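PDB 6W6M: type IV pilus secretin PilQ family protein from Vibrio cholerae, which probably forms the gated outer-membrane channel through which the type IV competence pilus passes during natural transformation. Local coordinates for residues 457-469 with 477-489. Residues are numbered along the deposited sequence; the frame is centred on the assembly and turned at random.
Sequences FKKAVLSLKVTPQ and VLDLSVTQDRRGE
The two central strands of a four-stranded antiparallel sheet, 456-471 and 475-493, make a β hairpin in the secretin domain of PilQ, and Ser463 faces Thr483 across it as a hydrogen-bonded pair. Paired backbone bonds repeat at Lys465 with Ser481 and at Thr467 with Asp479; in the middle pair, Lys465 N to Ser481 O and Ser481 N to Lys465 O both measure 2.9 Å. The ladder shows how one hairpin can present two unlike faces. On the polar one, Ser463 OG and Thr483 OG1 meet at 3.0 Å in a hydrogen bond that either hydroxyl could donate; with chi1 at 64° and 86°, each oxygen sits between backbone N and carbonyl carbon. The other face is largely apolar. There Leu464 and Val482 run side by side, CD1 of the leucine 3.4 Å from CG2 of the valine, and Val466 CG2 lies 3.7 Å from Leu480 CD2. Leu478 CD2 then reaches Pro468 CB, also at 3.7 Å. This face packs on strands 404-429 and 320-347 through Val466 on Leu426 and Val482 on Ile327. Beyond Gln484 the regular pairing ends with Asp485 N to Val461 O, a nearly straight bond (174°) whose donor stands above the carbonyl plane. Arg487 instead pairs with Glu489 of a neighbouring subunit. Such a two-faced hairpin, laid against longer strands, is consistent with the inner, gate-forming wall of the double-walled secretin β barrel.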
loop_
_atom_site.group_PDB
_atom_site.type_symbol
_atom_site.label_atom_id
_atom_site.label_comp_id
_atom_site.label_asym_id
_atom_site.label_seq_id
_atom_site.Cartn_x
_atom_site.Cartn_y
_atom_site.Cartn_z
ATOM N N PHE A 457 28.747 -6.673 -1.926
ATOM C CA PHE A 457 30.070 -7.160 -2.287
ATOM C C PHE A 457 30.230 -8.609 -1.863
ATOM O O PHE A 457 30.089 -8.933 -0.683
ATOM C CB PHE A 457 31.167 -6.314 -1.643
ATOM C CG PHE A 457 31.183 -4.903 -2.112
ATOM C CD1 PHE A 457 31.815 -4.561 -3.281
ATOM C CD2 PHE A 457 30.554 -3.913 -1.387
ATOM C CE1 PHE A 457 31.822 -3.267 -3.720
ATOM C CE2 PHE A 457 30.556 -2.615 -1.825
ATOM C CZ PHE A 457 31.191 -2.298 -2.991
ATOM N N LYS A 458 30.621 -9.439 -2.823
ATOM C CA LYS A 458 30.935 -10.834 -2.576
ATOM C C LYS A 458 32.466 -10.890 -2.462
ATOM O O LYS A 458 33.169 -10.061 -3.034
ATOM C CB LYS A 458 30.433 -11.723 -3.707
ATOM C CG LYS A 458 30.759 -13.193 -3.508
ATOM C CD LYS A 458 30.099 -13.748 -2.260
ATOM C CE LYS A 458 30.289 -15.253 -2.163
ATOM N NZ LYS A 458 29.844 -15.793 -0.852
ATOM N N LYS A 459 32.988 -11.870 -1.738
ATOM C CA LYS A 459 34.421 -11.957 -1.517
ATOM C C LYS A 459 35.033 -13.082 -2.332
ATOM O O LYS A 459 34.419 -14.133 -2.515
ATOM C CB LYS A 459 34.729 -12.168 -0.043
ATOM C CG LYS A 459 34.329 -11.019 0.829
ATOM C CD LYS A 459 34.718 -11.291 2.257
ATOM C CE LYS A 459 34.282 -10.166 3.164
ATOM N NZ LYS A 459 34.526 -10.492 4.590
ATOM N N ALA A 460 36.243 -12.852 -2.822
ATOM C CA ALA A 460 37.049 -13.864 -3.487
ATOM C C ALA A 460 38.445 -13.729 -2.896
ATOM O O ALA A 460 39.275 -12.978 -3.410
ATOM C CB ALA A 460 37.031 -13.676 -4.986
ATOM N N VAL A 461 38.688 -14.436 -1.794
ATOM C CA VAL A 461 39.860 -14.232 -0.959
ATOM C C VAL A 461 40.502 -15.574 -0.639
ATOM O O VAL A 461 39.894 -16.629 -0.771
ATOM C CB VAL A 461 39.521 -13.487 0.353
ATOM C CG1 VAL A 461 39.026 -12.096 0.069
ATOM C CG2 VAL A 461 38.498 -14.257 1.146
ATOM N N LEU A 462 41.783 -15.518 -0.270
ATOM C CA LEU A 462 42.451 -16.635 0.447
ATOM C C LEU A 462 42.432 -16.334 1.949
ATOM O O LEU A 462 43.146 -15.415 2.370
ATOM C CB LEU A 462 43.885 -16.761 -0.075
ATOM C CG LEU A 462 44.872 -17.463 0.853
ATOM C CD1 LEU A 462 44.747 -18.972 0.738
ATOM C CD2 LEU A 462 46.296 -17.024 0.553
ATOM N N SER A 463 41.629 -17.076 2.716
ATOM C CA SER A 463 41.322 -16.675 4.077
ATOM C C SER A 463 41.459 -17.816 5.068
ATOM O O SER A 463 41.219 -18.982 4.745
ATOM C CB SER A 463 39.918 -16.104 4.182
ATOM O OG SER A 463 38.943 -17.073 3.877
ATOM N N LEU A 464 41.826 -17.444 6.292
ATOM C CA LEU A 464 41.841 -18.336 7.440
ATOM C C LEU A 464 41.015 -17.732 8.563
ATOM O O LEU A 464 41.192 -16.566 8.912
ATOM C CB LEU A 464 43.265 -18.593 7.918
ATOM C CG LEU A 464 43.442 -19.458 9.164
ATOM C CD1 LEU A 464 42.929 -20.859 8.939
ATOM C CD2 LEU A 464 44.887 -19.483 9.583
ATOM N N LYS A 465 40.124 -18.540 9.136
ATOM C CA LYS A 465 39.221 -18.117 10.200
ATOM C C LYS A 465 39.233 -19.176 11.287
ATOM O O LYS A 465 38.892 -20.331 11.014
ATOM C CB LYS A 465 37.816 -17.954 9.652
ATOM C CG LYS A 465 37.118 -16.710 10.062
ATOM C CD LYS A 465 35.910 -16.509 9.203
ATOM C CE LYS A 465 36.297 -16.559 7.748
ATOM N NZ LYS A 465 37.384 -15.593 7.437
ATOM N N VAL A 466 39.601 -18.810 12.516
ATOM C CA VAL A 466 39.835 -19.836 13.527
ATOM C C VAL A 466 39.418 -19.381 14.922
ATOM O O VAL A 466 39.495 -18.196 15.272
ATOM C CB VAL A 466 41.314 -20.295 13.501
ATOM C CG1 VAL A 466 42.245 -19.161 13.849
ATOM C CG2 VAL A 466 41.536 -21.489 14.402
ATOM N N THR A 467 38.930 -20.368 15.717
ATOM C CA THR A 467 38.746 -20.247 17.169
ATOM C C THR A 467 39.377 -21.433 17.898
ATOM O O THR A 467 38.972 -22.585 17.688
ATOM C CB THR A 467 37.266 -20.146 17.555
ATOM O OG1 THR A 467 36.557 -19.357 16.596
ATOM C CG2 THR A 467 37.123 -19.481 18.910
ATOM N N PRO A 468 40.404 -21.192 18.725
ATOM C CA PRO A 468 41.093 -22.287 19.419
ATOM C C PRO A 468 40.647 -22.520 20.855
ATOM O O PRO A 468 39.951 -21.690 21.434
ATOM C CB PRO A 468 42.551 -21.833 19.367
ATOM C CG PRO A 468 42.457 -20.365 19.469
ATOM C CD PRO A 468 41.169 -19.940 18.811
ATOM N N GLN A 469 41.065 -23.637 21.448
ATOM C CA GLN A 469 40.782 -23.938 22.848
ATOM C C GLN A 469 41.845 -24.889 23.376
ATOM O O GLN A 469 42.084 -25.937 22.779
ATOM C CB GLN A 469 39.390 -24.554 23.014
ATOM C CG GLN A 469 39.062 -24.934 24.440
ATOM C CD GLN A 469 37.694 -25.561 24.612
ATOM O OE1 GLN A 469 36.716 -25.129 24.015
ATOM N NE2 GLN A 469 37.622 -26.585 25.444
ATOM N N VAL A 477 41.662 -27.988 20.564
ATOM C CA VAL A 477 40.442 -28.209 19.796
ATOM C C VAL A 477 40.273 -26.976 18.923
ATOM O O VAL A 477 40.169 -25.859 19.435
ATOM C CB VAL A 477 39.214 -28.431 20.686
ATOM C CG1 VAL A 477 37.973 -28.531 19.839
ATOM C CG2 VAL A 477 39.374 -29.666 21.524
ATOM N N LEU A 478 40.251 -27.159 17.606
ATOM C CA LEU A 478 40.190 -26.043 16.671
ATOM C C LEU A 478 38.883 -26.053 15.895
ATOM O O LEU A 478 38.525 -27.076 15.303
ATOM C CB LEU A 478 41.367 -26.089 15.700
ATOM C CG LEU A 478 42.789 -25.906 16.233
ATOM C CD1 LEU A 478 43.781 -26.133 15.133
ATOM C CD2 LEU A 478 42.995 -24.545 16.836
ATOM N N ASP A 479 38.188 -24.912 15.881
ATOM C CA ASP A 479 37.065 -24.674 14.932
ATOM C C ASP A 479 37.579 -23.914 13.705
ATOM O O ASP A 479 37.925 -22.731 13.851
ATOM C CB ASP A 479 35.930 -23.893 15.598
ATOM C CG ASP A 479 35.075 -24.732 16.531
ATOM O OD1 ASP A 479 35.094 -25.970 16.388
ATOM O OD2 ASP A 479 34.396 -24.139 17.391
ATOM N N LEU A 480 37.604 -24.571 12.542
ATOM C CA LEU A 480 38.484 -24.164 11.414
ATOM C C LEU A 480 37.619 -23.798 10.204
ATOM O O LEU A 480 36.703 -24.572 9.881
ATOM C CB LEU A 480 39.416 -25.331 11.074
ATOM C CG LEU A 480 40.414 -25.717 12.162
ATOM C CD1 LEU A 480 41.177 -26.971 11.769
ATOM C CD2 LEU A 480 41.376 -24.574 12.442
ATOM N N SER A 481 37.913 -22.665 9.562
ATOM C CA SER A 481 37.486 -22.422 8.159
ATOM C C SER A 481 38.690 -21.971 7.328
ATOM O O SER A 481 39.334 -20.988 7.717
ATOM C CB SER A 481 36.379 -21.404 8.105
ATOM O OG SER A 481 35.206 -21.965 7.541
ATOM N N VAL A 482 38.974 -22.668 6.227
ATOM C CA VAL A 482 40.101 -22.259 5.328
ATOM C C VAL A 482 39.603 -22.217 3.877
ATOM O O VAL A 482 39.119 -23.258 3.405
ATOM C CB VAL A 482 41.285 -23.237 5.460
ATOM C CG1 VAL A 482 42.439 -22.864 4.546
ATOM C CG2 VAL A 482 41.755 -23.377 6.898
ATOM N N THR A 483 39.701 -21.066 3.192
ATOM C CA THR A 483 39.211 -20.981 1.821
ATOM C C THR A 483 40.261 -20.385 0.899
ATOM O O THR A 483 41.170 -19.681 1.334
ATOM C CB THR A 483 37.922 -20.140 1.684
ATOM O OG1 THR A 483 38.251 -18.757 1.534
ATOM C CG2 THR A 483 37.014 -20.296 2.877
ATOM N N GLN A 484 40.089 -20.647 -0.394
ATOM C CA GLN A 484 40.928 -20.064 -1.438
ATOM C C GLN A 484 40.108 -19.879 -2.708
ATOM O O GLN A 484 40.033 -20.797 -3.522
ATOM C CB GLN A 484 42.124 -20.952 -1.710
ATOM C CG GLN A 484 43.151 -20.305 -2.569
ATOM C CD GLN A 484 44.286 -21.217 -2.877
ATOM O OE1 GLN A 484 45.400 -20.773 -3.099
ATOM N NE2 GLN A 484 44.017 -22.506 -2.895
ATOM N N ASP A 485 39.536 -18.698 -2.908
ATOM C CA ASP A 485 38.686 -18.409 -4.058
ATOM C C ASP A 485 39.365 -17.423 -5.000
ATOM O O ASP A 485 40.279 -16.697 -4.625
ATOM C CB ASP A 485 37.338 -17.843 -3.623
ATOM C CG ASP A 485 36.747 -18.581 -2.460
ATOM O OD1 ASP A 485 36.898 -19.812 -2.382
ATOM O OD2 ASP A 485 36.125 -17.921 -1.606
ATOM N N ARG A 486 38.874 -17.399 -6.233
ATOM C CA ARG A 486 39.384 -16.521 -7.273
ATOM C C ARG A 486 38.236 -15.993 -8.110
ATOM O O ARG A 486 37.103 -16.438 -7.980
ATOM C CB ARG A 486 40.324 -17.287 -8.195
ATOM C CG ARG A 486 41.630 -17.731 -7.571
ATOM C CD ARG A 486 42.385 -18.624 -8.540
ATOM N NE ARG A 486 41.652 -19.857 -8.806
ATOM C CZ ARG A 486 42.074 -20.823 -9.615
ATOM N NH1 ARG A 486 43.230 -20.701 -10.253
ATOM N NH2 ARG A 486 41.335 -21.909 -9.791
ATOM N N ARG A 487 38.542 -15.044 -8.981
ATOM C CA ARG A 487 37.548 -14.465 -9.872
ATOM C C ARG A 487 37.545 -15.280 -11.154
ATOM O O ARG A 487 38.605 -15.547 -11.722
ATOM C CB ARG A 487 37.867 -12.998 -10.148
ATOM C CG ARG A 487 37.093 -12.393 -11.270
ATOM C CD ARG A 487 37.753 -11.144 -11.763
ATOM N NE ARG A 487 36.995 -10.539 -12.847
ATOM C CZ ARG A 487 37.376 -9.461 -13.514
ATOM N NH1 ARG A 487 38.513 -8.866 -13.208
ATOM N NH2 ARG A 487 36.625 -8.983 -14.488
ATOM N N GLY A 488 36.364 -15.697 -11.590
ATOM C CA GLY A 488 36.212 -16.537 -12.750
ATOM C C GLY A 488 35.741 -15.780 -13.972
ATOM O O GLY A 488 35.912 -14.564 -14.092
ATOM N N GLU A 489 35.137 -16.516 -14.896
ATOM C CA GLU A 489 34.659 -15.935 -16.136
ATOM C C GLU A 489 33.427 -15.076 -15.886
ATOM O O GLU A 489 32.830 -15.092 -14.812
ATOM C CB GLU A 489 34.334 -17.027 -17.144
ATOM C CG GLU A 489 35.536 -17.776 -17.614
ATOM C CD GLU A 489 35.186 -18.899 -18.555
ATOM O OE1 GLU A 489 33.984 -19.208 -18.691
ATOM O OE2 GLU A 489 36.112 -19.478 -19.159
#